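Local coordinates for SnoaL-like domain-containing protein (Burkholderia xenovorans LB400, PDB 3FGY) that is of unknown function but adopts the NTF2-like fold of the SnoaL-like family, whose curved sheet and helices commonly enclose a ligand-binding or catalytic pocket, at residues 46-51 with 55-60. Numbering follows the deposited sequence.
Sequences GTHRGH and AALLQK
The imidazole of His-48 presents one face to Leu-57, whose CD1 stands 4.0 Å from the ring centroid in a CH-pi contact, 19° off the ring normal and shifted toward the rim. At the ring's edge NE2 hydrogen-bonds to the carbonyl O of Leu-44. This is a strand-to-helix corner of an NTF2-like fold, where strand 46-49 is followed closely by the helix that holds residues 55-60, which packs back against it. Both leucine methyls share the ring: CD1 lies 3.9 Å from His-48 CE1, while CD2 sits 4.0 Å from His-48 CG. With CG anti to the backbone N (chi1 167°), Leu-57 lays these methyls over the ring; the same side chain also touches Trp-36 and Ile-38 of the neighbouring strand 34-38. Histidine suits its place by offering a flat face to the leucine and a polar edge to the backbone. Gly-50 makes the bend with a positive phi, a backbone shape that suits glycine, which has no side chain to crowd the carbonyl before it. Beyond it, His-51 NE2 reaches the carbonyl O of Ser-30. The small CB of Ala-55 fits 3.6 Å from His-51 O. That oxygen accepts an i to i+4 helical bond from Ala-55 N, 3.0 Å away and nearly straight at 162°.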
loop_
_atom_site.group_PDB
_atom_site.type_symbol
_atom_site.label_atom_id
_atom_site.label_comp_id
_atom_site.label_asym_id
_atom_site.label_seq_id
_atom_site.Cartn_x
_atom_site.Cartn_y
_atom_site.Cartn_z
ATOM N N GLY A 46 12.027 6.321 7.279
ATOM C CA GLY A 46 12.541 5.742 8.494
ATOM C C GLY A 46 11.395 5.302 9.359
ATOM O O GLY A 46 10.237 5.432 8.972
ATOM N N THR A 47 11.742 4.805 10.539
ATOM C CA THR A 47 10.769 4.475 11.568
ATOM C C THR A 47 10.825 5.522 12.680
ATOM O O THR A 47 11.834 5.706 13.351
ATOM C CB THR A 47 11.007 3.051 12.108
ATOM O OG1 THR A 47 10.876 2.125 11.033
ATOM C CG2 THR A 47 10.020 2.682 13.208
ATOM N N HIS A 48 9.700 6.200 12.854
ATOM C CA HIS A 48 9.538 7.266 13.828
ATOM C C HIS A 48 8.791 6.682 15.012
ATOM O O HIS A 48 7.667 6.225 14.869
ATOM C CB HIS A 48 8.751 8.390 13.157
ATOM C CG HIS A 48 9.367 8.860 11.874
ATOM N ND1 HIS A 48 10.246 9.924 11.806
ATOM C CD2 HIS A 48 9.279 8.362 10.619
ATOM C CE1 HIS A 48 10.633 10.082 10.547
ATOM N NE2 HIS A 48 10.057 9.147 9.807
ATOM N N ARG A 49 9.430 6.691 16.176
ATOM C CA ARG A 49 8.919 6.028 17.387
ATOM C C ARG A 49 8.655 7.010 18.510
ATOM O O ARG A 49 9.554 7.745 18.915
ATOM C CB ARG A 49 9.962 5.090 17.956
ATOM C CG ARG A 49 10.235 3.927 17.176
ATOM C CD ARG A 49 11.098 2.971 18.007
ATOM N NE ARG A 49 11.419 1.937 17.078
ATOM C CZ ARG A 49 12.472 1.952 16.280
ATOM N NH1 ARG A 49 13.395 2.885 16.412
ATOM N NH2 ARG A 49 12.623 0.975 15.403
ATOM N N GLY A 50 7.441 6.980 19.060
ATOM C CA GLY A 50 7.121 7.793 20.226
ATOM C C GLY A 50 6.629 9.182 19.884
ATOM O O GLY A 50 6.724 9.631 18.747
ATOM N N HIS A 51 6.075 9.850 20.889
ATOM C CA HIS A 51 5.416 11.134 20.678
ATOM C C HIS A 51 6.334 12.244 20.189
ATOM O O HIS A 51 5.957 13.023 19.320
ATOM C CB HIS A 51 4.703 11.573 21.960
ATOM C CG HIS A 51 3.431 10.832 22.240
ATOM N ND1 HIS A 51 2.538 11.240 23.212
ATOM C CD2 HIS A 51 2.902 9.711 21.689
ATOM C CE1 HIS A 51 1.509 10.408 23.234
ATOM N NE2 HIS A 51 1.709 9.468 22.327
ATOM N N ALA A 55 5.952 14.255 16.609
ATOM C CA ALA A 55 5.921 15.710 16.512
ATOM C C ALA A 55 6.974 16.210 15.519
ATOM O O ALA A 55 6.718 17.074 14.681
ATOM C CB ALA A 55 6.168 16.324 17.884
ATOM N N ALA A 56 8.181 15.671 15.637
ATOM C CA ALA A 56 9.298 16.030 14.778
ATOM C C ALA A 56 9.009 15.707 13.312
ATOM O O ALA A 56 9.378 16.454 12.401
ATOM C CB ALA A 56 10.552 15.279 15.226
ATOM N N LEU A 57 8.373 14.559 13.084
ATOM C CA LEU A 57 8.004 14.110 11.727
ATOM C C LEU A 57 7.016 15.080 11.104
ATOM O O LEU A 57 7.228 15.533 9.978
ATOM C CB LEU A 57 7.384 12.717 11.798
ATOM C CG LEU A 57 6.656 12.213 10.540
ATOM C CD1 LEU A 57 7.627 12.184 9.315
ATOM C CD2 LEU A 57 6.010 10.847 10.804
ATOM N N LEU A 58 5.974 15.442 11.861
ATOM C CA LEU A 58 4.965 16.383 11.379
ATOM C C LEU A 58 5.594 17.774 11.086
ATOM O O LEU A 58 5.283 18.417 10.055
ATOM C CB LEU A 58 3.790 16.445 12.360
ATOM C CG LEU A 58 3.023 15.102 12.527
ATOM C CD1 LEU A 58 1.737 15.276 13.328
ATOM C CD2 LEU A 58 2.721 14.421 11.212
ATOM N N GLN A 59 6.540 18.190 11.927
ATOM C CA GLN A 59 7.219 19.474 11.740
ATOM C C GLN A 59 8.094 19.417 10.485
ATOM O O GLN A 59 8.058 20.307 9.641
ATOM C CB GLN A 59 8.064 19.848 12.971
ATOM C CG GLN A 59 8.813 21.183 12.851
ATOM C CD GLN A 59 7.893 22.352 12.682
ATOM O OE1 GLN A 59 6.773 22.359 13.211
ATOM N NE2 GLN A 59 8.358 23.374 11.949
ATOM N N LYS A 60 8.860 18.343 10.357
ATOM C CA LYS A 60 9.741 18.196 9.222
ATOM C C LYS A 60 8.950 18.109 7.898
ATOM O O LYS A 60 9.352 18.705 6.884
ATOM C CB LYS A 60 10.635 16.980 9.437
ATOM C CG LYS A 60 11.711 16.849 8.416
ATOM C CD LYS A 60 12.620 15.709 8.715
ATOM C CE LYS A 60 13.737 15.605 7.711
ATOM N NZ LYS A 60 14.667 14.491 8.083
#